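Side-chain contacts in beta-galactosidase (Marinomonas sp. ef1, PDB 6Y2K), which hydrolyses the terminal, non-reducing beta-D-galactose residues of beta-galactosides, as a hexameric, cold-active enzyme of glycoside hydrolase family 42: residues L3-Y8 and Q22-I27; Y267-L272 and H325-A330; M404-A409 and G616-A621; R431-F436 and L470-H475. One frame throughout, in Å; residues are numbered along the deposited sequence. Where two conformers were deposited one is given.

Contact 1. Residues L3-Y8 and Q22-I27; sequences LGVCYY and QHMRRI
M24 on helix 17-27 reaches across to V5 of strand 2-6 and to Y7 two residues on. The strand and helix belong to the first beta-alpha-beta unit of the TIM barrel, which runs on into strand 29-34. The M24 side chain leaves the helix from CB with CG anti to the carbonyl carbon (chi1 -73°). Beyond CG it stays extended, and CB and CG serve to span the gap between helix and strand. SD is the first atom to meet the strand, lying 4.0 Å from V5 CG1. The methyl CE goes further. It sits over one face of the Y7 ring, 3.7 Å from the ring centroid and only 13° off the ring normal. Its nearest ring atom is Y7 CD1, at 3.6 Å from M24 CE. M24 CE also lies 4.0 Å from V5 CG1, so this valine branch touches both the sulfur and the methyl. The sulfur stands above the same ring but farther off, with M24 SD 5.0 Å from the Y7 centroid. The M24 chain crosses the Y7 side chain at about a right angle and brings the methyl down onto the ring. The Y7 hydroxyl has a separate partner, bonding to D20 earlier in helix 17-27. V32 of strand 29-34 also packs against M24 and Y7. No hydrogen bond joins the two segments. The methyl-ring approach is a CH-pi contact within a Met-aromatic pair, so dispersion and the ring's pi electrons probably supply most of this attraction, while the hydroxyl of Y7 gives the ring a polar tie to the same helix.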
loop_
_atom_site.group_PDB
_atom_site.type_symbol
_atom_site.label_atom_id
_atom_site.label_comp_id
_atom_site.label_asym_id
_atom_site.label_seq_id
_atom_site.Cartn_x
_atom_site.Cartn_y
_atom_site.Cartn_z
ATOM N N LEU A 3 13.543 13.134 46.820
ATOM C CA LEU A 3 14.002 11.941 46.115
ATOM C C LEU A 3 14.238 10.768 47.063
ATOM O O LEU A 3 14.589 10.953 48.235
ATOM C CB LEU A 3 15.281 12.241 45.343
ATOM C CG LEU A 3 15.186 13.320 44.256
ATOM C CD1 LEU A 3 16.532 13.431 43.577
ATOM C CD2 LEU A 3 14.094 13.034 43.231
ATOM N N GLY A 4 14.053 9.562 46.529
ATOM C CA GLY A 4 14.215 8.327 47.280
ATOM C C GLY A 4 14.856 7.229 46.452
ATOM O O GLY A 4 15.057 7.381 45.245
ATOM N N VAL A 5 15.166 6.111 47.097
ATOM C CA VAL A 5 15.614 4.923 46.378
ATOM C C VAL A 5 15.184 3.634 47.080
ATOM O O VAL A 5 15.082 3.593 48.304
ATOM C CB VAL A 5 17.142 4.966 46.137
ATOM C CG1 VAL A 5 17.924 4.719 47.419
ATOM C CG2 VAL A 5 17.549 3.983 45.047
ATOM N N CYS A 6 14.917 2.594 46.284
ATOM C CA CYS A 6 14.660 1.249 46.785
ATOM C C CYS A 6 15.998 0.519 46.872
ATOM O O CYS A 6 16.757 0.496 45.902
ATOM C CB CYS A 6 13.700 0.507 45.851
ATOM S SG CYS A 6 12.119 1.349 45.658
ATOM N N TYR A 7 16.274 -0.079 48.034
ATOM C CA TYR A 7 17.605 -0.582 48.400
ATOM C C TYR A 7 17.528 -1.977 49.030
ATOM O O TYR A 7 16.569 -2.291 49.741
ATOM C CB TYR A 7 18.229 0.411 49.388
ATOM C CG TYR A 7 19.630 0.108 49.882
ATOM C CD1 TYR A 7 20.643 -0.280 49.012
ATOM C CD2 TYR A 7 19.954 0.269 51.232
ATOM C CE1 TYR A 7 21.935 -0.526 49.481
ATOM C CE2 TYR A 7 21.236 0.029 51.706
ATOM C CZ TYR A 7 22.224 -0.365 50.836
ATOM O OH TYR A 7 23.492 -0.600 51.320
ATOM N N TYR A 8 18.539 -2.807 48.749
ATOM C CA TYR A 8 18.617 -4.194 49.244
ATOM C C TYR A 8 19.968 -4.446 49.919
ATOM O O TYR A 8 20.845 -5.076 49.344
ATOM C CB TYR A 8 18.310 -5.174 48.099
ATOM C CG TYR A 8 16.912 -4.881 47.590
ATOM C CD1 TYR A 8 16.703 -3.913 46.602
ATOM C CD2 TYR A 8 15.804 -5.462 48.185
ATOM C CE1 TYR A 8 15.432 -3.582 46.179
ATOM C CE2 TYR A 8 14.522 -5.142 47.766
ATOM C CZ TYR A 8 14.349 -4.199 46.760
ATOM O OH TYR A 8 13.102 -3.864 46.347
ATOM N N GLN A 22 26.366 7.079 51.988
ATOM C CA GLN A 22 27.059 8.347 51.689
ATOM C C GLN A 22 26.820 8.776 50.236
ATOM O O GLN A 22 26.511 9.932 49.969
ATOM C CB GLN A 22 28.564 8.227 51.969
ATOM C CG GLN A 22 28.892 8.108 53.452
ATOM C CD GLN A 22 30.349 7.779 53.738
ATOM O OE1 GLN A 22 31.032 7.111 52.951
ATOM N NE2 GLN A 22 30.826 8.236 54.891
ATOM N N HIS A 23 26.938 7.819 49.322
ATOM C CA HIS A 23 26.686 8.036 47.896
ATOM C C HIS A 23 25.224 8.496 47.680
ATOM O O HIS A 23 24.979 9.487 46.993
ATOM C CB HIS A 23 27.011 6.750 47.118
ATOM C CG HIS A 23 27.207 6.940 45.645
ATOM N ND1 HIS A 23 27.787 5.974 44.853
ATOM C CD2 HIS A 23 26.900 7.967 44.819
ATOM C CE1 HIS A 23 27.824 6.397 43.602
ATOM N NE2 HIS A 23 27.295 7.606 43.554
ATOM N N MET A 24 24.267 7.823 48.309
ATOM C CA MET A 24 22.857 8.248 48.244
ATOM C C MET A 24 22.683 9.727 48.633
ATOM O O MET A 24 22.028 10.498 47.934
ATOM C CB MET A 24 21.986 7.375 49.159
ATOM C CG MET A 24 21.754 5.963 48.640
ATOM S SD MET A 24 21.066 4.871 49.897
ATOM C CE MET A 24 21.293 3.283 49.093
ATOM N N ARG A 25 23.301 10.102 49.745
ATOM C CA ARG A 25 23.247 11.479 50.236
ATOM C C ARG A 25 23.821 12.451 49.196
ATOM O O ARG A 25 23.209 13.484 48.920
ATOM C CB ARG A 25 23.981 11.606 51.584
ATOM C CG ARG A 25 23.872 12.968 52.261
ATOM C CD ARG A 25 24.630 12.993 53.587
ATOM N NE ARG A 25 24.188 14.096 54.437
ATOM C CZ ARG A 25 24.597 14.292 55.687
ATOM N NH1 ARG A 25 25.462 13.458 56.251
ATOM N NH2 ARG A 25 24.136 15.326 56.376
ATOM N N ARG A 26 24.969 12.108 48.607
ATOM C CA ARG A 26 25.618 12.969 47.599
ATOM C C ARG A 26 24.705 13.271 46.415
ATOM O O ARG A 26 24.707 14.383 45.902
ATOM C CB ARG A 26 26.929 12.357 47.078
ATOM C CG ARG A 26 28.060 12.355 48.103
ATOM C CD ARG A 26 29.439 12.142 47.479
ATOM N NE ARG A 26 29.655 10.816 46.890
ATOM C CZ ARG A 26 29.989 9.703 47.557
ATOM N NH1 ARG A 26 30.166 8.565 46.882
ATOM N NH2 ARG A 26 30.141 9.695 48.884
ATOM N N ILE A 27 23.940 12.271 45.988
ATOM C CA ILE A 27 22.987 12.426 44.881
ATOM C C ILE A 27 21.829 13.363 45.245
ATOM O O ILE A 27 21.304 14.050 44.377
ATOM C CB ILE A 27 22.490 11.041 44.387
ATOM C CG1 ILE A 27 23.649 10.293 43.702
ATOM C CG2 ILE A 27 21.310 11.166 43.427
ATOM C CD1 ILE A 27 23.464 8.796 43.607
#

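Contact 2. Residues Y267-L272 and H325-A330; sequences YPLGSL and HNPTPA
L269 packs against P327 and P329 in the TIM barrel, where the short helix 268-274 after strand 261-266 meets the long loop after strand 310-315. One branch of the leucine makes the contact. CG stands anti to the carbonyl carbon (chi1 -46°), and CD1 points into the loop between the two prolines. There it touches backbone as well as rings. L269 CD1 is 3.5 Å from P327 O and 3.9 Å from T328 C. The rings close in from the two ends of this short run, with L269 CD1 4.2 Å from P327 CG. W337 of helix 333-343 packs against both L269 and P329 and helps to bury the pair. The helix side is held separately, since L269 N bonds to the side chain of Q316. No hydrogen bond crosses between the two segments. The loop also faces a second subunit. T328 N bonds to D527 of that subunit, and N326 ND2 to its Q429. The same run of loop thus receives a leucine from its own barrel and polar groups from a neighbour. At P329 the methyl meets the ring broadly: L269 CD1 lies 3.6 Å from P329 N and 3.8 Å from P329 CG.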
loop_
_atom_site.group_PDB
_atom_site.type_symbol
_atom_site.label_atom_id
_atom_site.label_comp_id
_atom_site.label_asym_id
_atom_site.label_seq_id
_atom_site.Cartn_x
_atom_site.Cartn_y
_atom_site.Cartn_z
ATOM N N TYR A 267 6.812 2.461 35.329
ATOM C CA TYR A 267 7.775 1.958 34.378
ATOM C C TYR A 267 7.269 2.255 32.969
ATOM O O TYR A 267 6.775 1.356 32.284
ATOM C CB TYR A 267 7.990 0.470 34.611
ATOM C CG TYR A 267 8.560 0.146 35.971
ATOM C CD1 TYR A 267 9.928 0.270 36.219
ATOM C CD2 TYR A 267 7.737 -0.282 37.014
ATOM C CE1 TYR A 267 10.460 -0.023 37.460
ATOM C CE2 TYR A 267 8.261 -0.582 38.262
ATOM C CZ TYR A 267 9.622 -0.448 38.480
ATOM O OH TYR A 267 10.157 -0.759 39.701
ATOM N N PRO A 268 7.390 3.524 32.532
ATOM C CA PRO A 268 6.771 3.981 31.283
ATOM C C PRO A 268 7.152 3.203 30.021
ATOM O O PRO A 268 6.309 3.044 29.141
ATOM C CB PRO A 268 7.250 5.436 31.171
ATOM C CG PRO A 268 7.528 5.832 32.570
ATOM C CD PRO A 268 8.168 4.615 33.153
ATOM N N LEU A 269 8.390 2.715 29.940
ATOM C CA LEU A 269 8.837 1.971 28.749
ATOM C C LEU A 269 8.309 0.555 28.731
ATOM O O LEU A 269 8.019 0.026 27.673
ATOM C CB LEU A 269 10.355 1.945 28.624
ATOM C CG LEU A 269 11.107 3.263 28.821
ATOM C CD1 LEU A 269 12.553 3.092 28.378
ATOM C CD2 LEU A 269 10.451 4.423 28.093
ATOM N N GLY A 270 8.193 -0.058 29.910
ATOM C CA GLY A 270 7.617 -1.385 30.038
ATOM C C GLY A 270 6.138 -1.391 29.720
ATOM O O GLY A 270 5.687 -2.234 28.960
ATOM N N SER A 271 5.387 -0.446 30.291
ATOM C CA SER A 271 3.943 -0.356 30.029
ATOM C C SER A 271 3.630 -0.020 28.559
ATOM O O SER A 271 2.708 -0.595 27.979
ATOM C CB SER A 271 3.255 0.635 30.977
ATOM O OG SER A 271 3.676 1.974 30.745
ATOM N N LEU A 272 4.412 0.869 27.949
ATOM C CA LEU A 272 4.207 1.201 26.533
ATOM C C LEU A 272 4.340 -0.041 25.639
ATOM O O LEU A 272 3.467 -0.313 24.811
ATOM C CB LEU A 272 5.172 2.290 26.061
ATOM C CG LEU A 272 4.991 2.731 24.602
ATOM C CD1 LEU A 272 3.596 3.286 24.332
ATOM C CD2 LEU A 272 6.061 3.738 24.241
ATOM N N HIS A 325 9.914 -6.279 25.116
ATOM C CA HIS A 325 11.100 -5.547 24.673
ATOM C C HIS A 325 11.415 -4.479 25.701
ATOM O O HIS A 325 10.498 -3.888 26.289
ATOM C CB HIS A 325 10.877 -4.948 23.285
ATOM C CG HIS A 325 10.155 -5.875 22.356
ATOM N ND1 HIS A 325 8.796 -5.801 22.147
ATOM C CD2 HIS A 325 10.593 -6.929 21.623
ATOM C CE1 HIS A 325 8.425 -6.762 21.317
ATOM N NE2 HIS A 325 9.496 -7.462 20.985
ATOM N N ASN A 326 12.712 -4.246 25.909
ATOM C CA ASN A 326 13.204 -3.419 27.009
ATOM C C ASN A 326 14.260 -2.410 26.541
ATOM O O ASN A 326 15.465 -2.600 26.742
ATOM C CB ASN A 326 13.728 -4.327 28.117
ATOM C CG ASN A 326 12.639 -5.233 28.673
ATOM O OD1 ASN A 326 11.703 -4.765 29.325
ATOM N ND2 ASN A 326 12.729 -6.527 28.376
ATOM N N PRO A 327 13.806 -1.324 25.895
ATOM C CA PRO A 327 14.752 -0.321 25.412
ATOM C C PRO A 327 15.348 0.506 26.544
ATOM O O PRO A 327 14.782 0.552 27.638
ATOM C CB PRO A 327 13.880 0.556 24.508
ATOM C CG PRO A 327 12.539 0.485 25.146
ATOM C CD PRO A 327 12.412 -0.939 25.595
ATOM N N THR A 328 16.503 1.120 26.282
ATOM C CA THR A 328 17.055 2.143 27.162
ATOM C C THR A 328 16.210 3.424 27.047
ATOM O O THR A 328 15.771 3.778 25.947
ATOM C CB THR A 328 18.511 2.486 26.806
ATOM O OG1 THR A 328 18.637 2.684 25.395
ATOM C CG2 THR A 328 19.459 1.366 27.248
ATOM N N PRO A 329 15.981 4.127 28.171
ATOM C CA PRO A 329 15.279 5.418 28.092
ATOM C C PRO A 329 16.063 6.465 27.316
ATOM O O PRO A 329 17.291 6.372 27.214
ATOM C CB PRO A 329 15.123 5.845 29.565
ATOM C CG PRO A 329 15.411 4.641 30.391
ATOM C CD PRO A 329 16.288 3.744 29.564
ATOM N N ALA A 330 15.363 7.451 26.761
ATOM C CA ALA A 330 16.038 8.593 26.123
ATOM C C ALA A 330 16.871 9.313 27.177
ATOM O O ALA A 330 16.512 9.309 28.358
ATOM C CB ALA A 330 15.034 9.570 25.531
#

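Contact 3. Residues M404-A409 and G616-A621; sequences MSLPSA and GNVIFA
P407 and G616 bring the two backbones within 5.4 Å, CA to CA, at the turn of the beta hairpin formed by strands 610-615 and 618-623. G616 (phi 56°, psi -116°) and N617 occupy the two central positions of a type II' turn. Segment 404-409 is the irregular link between helix 400-404 and strand 412-415, and it passes beside this turn. The proline ring lies against the glycine backbone: P407 CG is 3.8 Å from G616 CA and equally far from G616 N. Without a side chain, G616 lets the ring come this near. L406 reaches over with its CD1 branch, which turns to the first residue of the next strand, the side chains of L406 and V618 crossing at about a right angle. No hydrogen bond joins the two segments. Polar ties come instead from the preceding strand, where R615 bonds to the carbonyls of M404 and L406 and R613 to that of S408. V618 uses its two methyls differently. CG1 rests on a face of the F620 ring, 3.5 Å above the plane and offset toward the rim, while V618 CG2 meets L406 CD1 at 3.9 Å.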
loop_
_atom_site.group_PDB
_atom_site.type_symbol
_atom_site.label_atom_id
_atom_site.label_comp_id
_atom_site.label_asym_id
_atom_site.label_seq_id
_atom_site.Cartn_x
_atom_site.Cartn_y
_atom_site.Cartn_z
ATOM N N MET A 404 6.618 21.414 48.777
ATOM C CA MET A 404 5.791 20.201 48.794
ATOM C C MET A 404 4.307 20.507 49.018
ATOM O O MET A 404 3.448 19.799 48.496
ATOM C CB MET A 404 6.308 19.238 49.872
ATOM C CG MET A 404 5.489 17.975 50.082
ATOM S SD MET A 404 6.211 16.925 51.351
ATOM C CE MET A 404 7.598 16.287 50.433
ATOM N N SER A 405 4.021 21.551 49.799
ATOM C CA SER A 405 2.659 21.957 50.115
ATOM C C SER A 405 1.945 22.775 49.032
ATOM O O SER A 405 0.773 23.109 49.215
ATOM C CB SER A 405 2.650 22.758 51.424
ATOM O OG SER A 405 3.194 21.983 52.478
ATOM N N LEU A 406 2.617 23.107 47.925
ATOM C CA LEU A 406 1.943 23.772 46.798
ATOM C C LEU A 406 0.666 23.019 46.421
ATOM O O LEU A 406 0.661 21.782 46.427
ATOM C CB LEU A 406 2.842 23.844 45.558
ATOM C CG LEU A 406 3.943 24.901 45.504
ATOM C CD1 LEU A 406 4.832 24.638 44.296
ATOM C CD2 LEU A 406 3.351 26.302 45.464
ATOM N N PRO A 407 -0.416 23.751 46.096
ATOM C CA PRO A 407 -1.647 23.060 45.714
ATOM C C PRO A 407 -1.460 22.203 44.457
ATOM O O PRO A 407 -0.617 22.514 43.614
ATOM C CB PRO A 407 -2.660 24.194 45.487
ATOM C CG PRO A 407 -1.869 25.448 45.407
ATOM C CD PRO A 407 -0.574 25.218 46.114
ATOM N N SER A 408 -2.204 21.103 44.389
ATOM C CA SER A 408 -2.088 20.141 43.296
ATOM C C SER A 408 -3.385 19.811 42.564
ATOM O O SER A 408 -3.324 19.221 41.488
ATOM C CB SER A 408 -1.454 18.856 43.832
ATOM O OG SER A 408 -0.151 19.124 44.322
ATOM N N ALA A 409 -4.543 20.190 43.109
ATOM C CA ALA A 409 -5.827 19.776 42.546
ATOM C C ALA A 409 -6.134 20.492 41.236
ATOM O O ALA A 409 -5.849 21.680 41.089
ATOM C CB ALA A 409 -6.952 20.013 43.541
ATOM N N GLY A 616 -0.426 25.697 41.869
ATOM C CA GLY A 616 -0.540 27.100 42.269
ATOM C C GLY A 616 -0.028 28.030 41.183
ATOM O O GLY A 616 -0.551 28.042 40.070
ATOM N N ASN A 617 1.038 28.758 41.509
ATOM C CA ASN A 617 1.679 29.730 40.620
ATOM C C ASN A 617 2.803 29.134 39.755
ATOM O O ASN A 617 3.467 29.861 39.020
ATOM C CB ASN A 617 2.193 30.954 41.427
ATOM C CG ASN A 617 3.425 30.654 42.288
ATOM O OD1 ASN A 617 4.440 31.337 42.179
ATOM N ND2 ASN A 617 3.331 29.657 43.159
ATOM N N VAL A 618 3.029 27.817 39.841
ATOM C CA VAL A 618 4.091 27.151 39.061
ATOM C C VAL A 618 3.466 26.398 37.871
ATOM O O VAL A 618 2.450 25.710 38.039
ATOM C CB VAL A 618 4.921 26.184 39.934
ATOM C CG1 VAL A 618 6.063 25.556 39.135
ATOM C CG2 VAL A 618 5.464 26.913 41.157
ATOM N N ILE A 619 4.066 26.573 36.686
ATOM C CA ILE A 619 3.639 25.908 35.449
ATOM C C ILE A 619 4.734 24.927 35.048
ATOM O O ILE A 619 5.889 25.329 34.889
ATOM C CB ILE A 619 3.450 26.898 34.270
ATOM C CG1 ILE A 619 2.680 28.157 34.678
ATOM C CG2 ILE A 619 2.719 26.222 33.120
ATOM C CD1 ILE A 619 1.197 27.934 34.839
ATOM N N PHE A 620 4.386 23.650 34.883
ATOM C CA PHE A 620 5.351 22.622 34.469
ATOM C C PHE A 620 5.030 22.246 33.030
ATOM O O PHE A 620 3.895 21.910 32.736
ATOM C CB PHE A 620 5.251 21.369 35.355
ATOM C CG PHE A 620 5.435 21.625 36.841
ATOM C CD1 PHE A 620 4.386 22.099 37.618
ATOM C CD2 PHE A 620 6.651 21.354 37.468
ATOM C CE1 PHE A 620 4.548 22.323 38.986
ATOM C CE2 PHE A 620 6.817 21.570 38.831
ATOM C CZ PHE A 620 5.765 22.060 39.594
ATOM N N ALA A 621 6.017 22.307 32.137
ATOM C CA ALA A 621 5.824 21.914 30.741
ATOM C C ALA A 621 6.771 20.779 30.390
ATOM O O ALA A 621 7.913 20.777 30.834
ATOM C CB ALA A 621 6.059 23.091 29.819
#

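Contact 4. Residues R431-F436 and L470-H475; sequences RAYRYF and LPAQAH
Y433 and Y435 both hold CG anti to the backbone N (chi1 -179° and 176°), which sends the two rings out to the same residue, A472. The tyrosines lie just before and at the start of helix 435-448. A472 lies in the loop after strand 467-470, a parallel strand of the mixed sheet in the trimerisation domain. The methyl of A472 meets both tyrosines. Y433 comes with its hydroxyl end, Y433 OH being 3.3 Å from A472 CB. Y435 comes with a ring edge: A472 CB lies in the ring plane, 3.7 Å from Y435 CD1. The carbonyl is near too, with A472 O 3.3 Å from Y435 CE1. No direct hydrogen bond crosses, but each tyrosine has a water. Water 2 accepts from the hydroxyl, its O lying 2.9 Å from Y435 OH. It donates in turn to the Q473 side chain, 2.9 Å from Q473 OE1. Water 1 is 2.8 Å from Y433 OH and gives only a weak bond to P471 O, whose carbonyl also accepts from W438. Q473 is the centre of an inverse gamma turn. Outside the contact, D417 N bonds to the Y435 hydroxyl, and R496 makes a cation-pi contact with the Y433 ring. The Y435 hydroxyl is therefore used as both acceptor and donor, from D417 and to water 2, which should fix its rotation. One ring edge and one hydroxyl oxygen meet a small methyl, and water 2 links Y435 firmly to the loop, while water 1 links Y433 to it only weakly.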
loop_
_atom_site.group_PDB
_atom_site.type_symbol
_atom_site.label_atom_id
_atom_site.label_comp_id
_atom_site.label_asym_id
_atom_site.label_seq_id
_atom_site.Cartn_x
_atom_site.Cartn_y
_atom_site.Cartn_z
ATOM N N ARG A 431 -16.048 -6.516 22.030
ATOM C CA ARG A 431 -14.705 -6.893 22.472
ATOM C C ARG A 431 -13.703 -5.733 22.320
ATOM O O ARG A 431 -12.670 -5.711 22.992
ATOM C CB ARG A 431 -14.216 -8.142 21.727
ATOM C CG ARG A 431 -12.956 -8.760 22.321
ATOM C CD ARG A 431 -12.743 -10.185 21.835
ATOM N NE ARG A 431 -13.798 -11.070 22.315
ATOM C CZ ARG A 431 -13.903 -12.352 21.996
ATOM N NH1 ARG A 431 -13.006 -12.916 21.197
ATOM N NH2 ARG A 431 -14.910 -13.067 22.477
ATOM N N ALA A 432 -14.004 -4.771 21.449
ATOM C CA ALA A 432 -13.160 -3.583 21.281
ATOM C C ALA A 432 -13.330 -2.542 22.403
ATOM O O ALA A 432 -12.548 -1.595 22.474
ATOM C CB ALA A 432 -13.433 -2.939 19.928
ATOM N N TYR A 433 -14.337 -2.707 23.264
ATOM C CA TYR A 433 -14.594 -1.776 24.361
ATOM C C TYR A 433 -13.914 -2.240 25.648
ATOM O O TYR A 433 -14.077 -3.382 26.062
ATOM C CB TYR A 433 -16.102 -1.636 24.624
ATOM C CG TYR A 433 -16.421 -0.651 25.742
ATOM C CD1 TYR A 433 -16.285 -1.010 27.088
ATOM C CD2 TYR A 433 -16.834 0.650 25.451
ATOM C CE1 TYR A 433 -16.553 -0.105 28.104
ATOM C CE2 TYR A 433 -17.111 1.566 26.462
ATOM C CZ TYR A 433 -16.970 1.185 27.790
ATOM O OH TYR A 433 -17.238 2.096 28.797
ATOM N N ARG A 434 -13.209 -1.316 26.298
ATOM C CA ARG A 434 -12.606 -1.546 27.597
ATOM C C ARG A 434 -12.769 -0.283 28.446
ATOM O O ARG A 434 -12.385 0.800 28.009
ATOM C CB ARG A 434 -11.137 -1.879 27.400
ATOM C CG ARG A 434 -10.536 -2.701 28.508
ATOM C CD ARG A 434 -10.683 -4.192 28.267
ATOM N NE ARG A 434 -9.612 -4.914 28.937
ATOM C CZ ARG A 434 -8.497 -5.322 28.339
ATOM N NH1 ARG A 434 -7.576 -5.960 29.038
ATOM N NH2 ARG A 434 -8.308 -5.108 27.047
ATOM N N TYR A 435 -13.345 -0.417 29.640
ATOM C CA TYR A 435 -13.575 0.726 30.530
ATOM C C TYR A 435 -12.301 1.538 30.735
ATOM O O TYR A 435 -12.302 2.752 30.555
ATOM C CB TYR A 435 -14.090 0.253 31.880
ATOM C CG TYR A 435 -14.276 1.338 32.937
ATOM C CD1 TYR A 435 -15.282 2.286 32.817
ATOM C CD2 TYR A 435 -13.453 1.401 34.063
ATOM C CE1 TYR A 435 -15.479 3.265 33.788
ATOM C CE2 TYR A 435 -13.643 2.371 35.041
ATOM C CZ TYR A 435 -14.662 3.294 34.901
ATOM O OH TYR A 435 -14.872 4.260 35.858
ATOM N N PHE A 436 -11.224 0.859 31.101
ATOM C CA PHE A 436 -9.953 1.534 31.346
ATOM C C PHE A 436 -9.457 2.301 30.113
ATOM O O PHE A 436 -8.986 3.438 30.236
ATOM C CB PHE A 436 -8.878 0.548 31.823
ATOM C CG PHE A 436 -7.645 1.225 32.341
ATOM C CD1 PHE A 436 -6.668 1.683 31.468
ATOM C CD2 PHE A 436 -7.483 1.440 33.698
ATOM C CE1 PHE A 436 -5.543 2.326 31.947
ATOM C CE2 PHE A 436 -6.360 2.085 34.185
ATOM C CZ PHE A 436 -5.388 2.524 33.308
ATOM N N LEU A 470 -17.970 11.626 33.974
ATOM C CA LEU A 470 -18.143 10.219 34.358
ATOM C C LEU A 470 -18.039 9.384 33.074
ATOM O O LEU A 470 -19.015 9.278 32.327
ATOM C CB LEU A 470 -19.508 9.965 35.026
ATOM C CG LEU A 470 -20.088 10.849 36.146
ATOM C CD1 LEU A 470 -21.053 10.045 37.022
ATOM C CD2 LEU A 470 -19.080 11.590 36.999
ATOM N N PRO A 471 -16.847 8.821 32.781
ATOM C CA PRO A 471 -16.703 8.165 31.477
ATOM C C PRO A 471 -17.692 7.044 31.215
ATOM O O PRO A 471 -18.181 6.926 30.092
ATOM C CB PRO A 471 -15.271 7.623 31.518
ATOM C CG PRO A 471 -14.561 8.578 32.405
ATOM C CD PRO A 471 -15.557 8.906 33.479
ATOM N N ALA A 472 -17.967 6.235 32.241
ATOM C CA ALA A 472 -18.882 5.083 32.133
ATOM C C ALA A 472 -19.233 4.568 33.529
ATOM O O ALA A 472 -18.780 3.508 33.956
ATOM C CB ALA A 472 -18.256 3.985 31.292
ATOM N N GLN A 473 -20.034 5.351 34.243
ATOM C CA GLN A 473 -20.365 5.052 35.639
ATOM C C GLN A 473 -21.530 4.060 35.637
ATOM O O GLN A 473 -22.685 4.439 35.804
ATOM C CB GLN A 473 -20.695 6.351 36.388
ATOM C CG GLN A 473 -20.815 6.220 37.898
ATOM C CD GLN A 473 -19.547 5.743 38.607
ATOM O OE1 GLN A 473 -18.449 5.994 38.120
ATOM N NE2 GLN A 473 -19.683 5.057 39.726
ATOM N N ALA A 474 -21.194 2.787 35.421
ATOM C CA ALA A 474 -22.167 1.729 35.087
ATOM C C ALA A 474 -23.323 1.643 36.080
ATOM O O ALA A 474 -24.487 1.703 35.684
ATOM C CB ALA A 474 -21.462 0.386 34.953
ATOM N N HIS A 475 -22.990 1.529 37.362
ATOM C CA HIS A 475 -23.971 1.645 38.438
ATOM C C HIS A 475 -23.814 2.969 39.178
ATOM O O HIS A 475 -22.706 3.324 39.587
ATOM C CB HIS A 475 -23.834 0.484 39.432
ATOM C CG HIS A 475 -24.749 0.600 40.614
ATOM N ND1 HIS A 475 -26.122 0.606 40.490
ATOM C CD2 HIS A 475 -24.490 0.742 41.935
ATOM C CE1 HIS A 475 -26.668 0.732 41.688
ATOM N NE2 HIS A 475 -25.700 0.824 42.580
HETATM O O HOH W 1 -18.427 4.373 27.810
HETATM O O HOH W 2 -16.927 6.317 35.717
#

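Overall arrangement
No two of the four contacts touch. Contacts 1 and 2 both belong to the eight-stranded TIM barrel, with centres about 23 Å apart. Contact 1 joins the first strand to its following helix, and contact 2 joins the short helix after the sixth strand to the loop after the seventh. Contact 3 brings the chain just after helix 400-404 against the C-terminal antiparallel sheet. Contact 4, in the trimerisation domain, is nested along the chain inside the long loop closed by contact 3. Contacts 1 and 4 lie on opposite sides of the chain's centre, with centres about 41 Å apart. Residues of contact 2 bond to a second subunit, and R431 touches a third, both at hexamer interfaces.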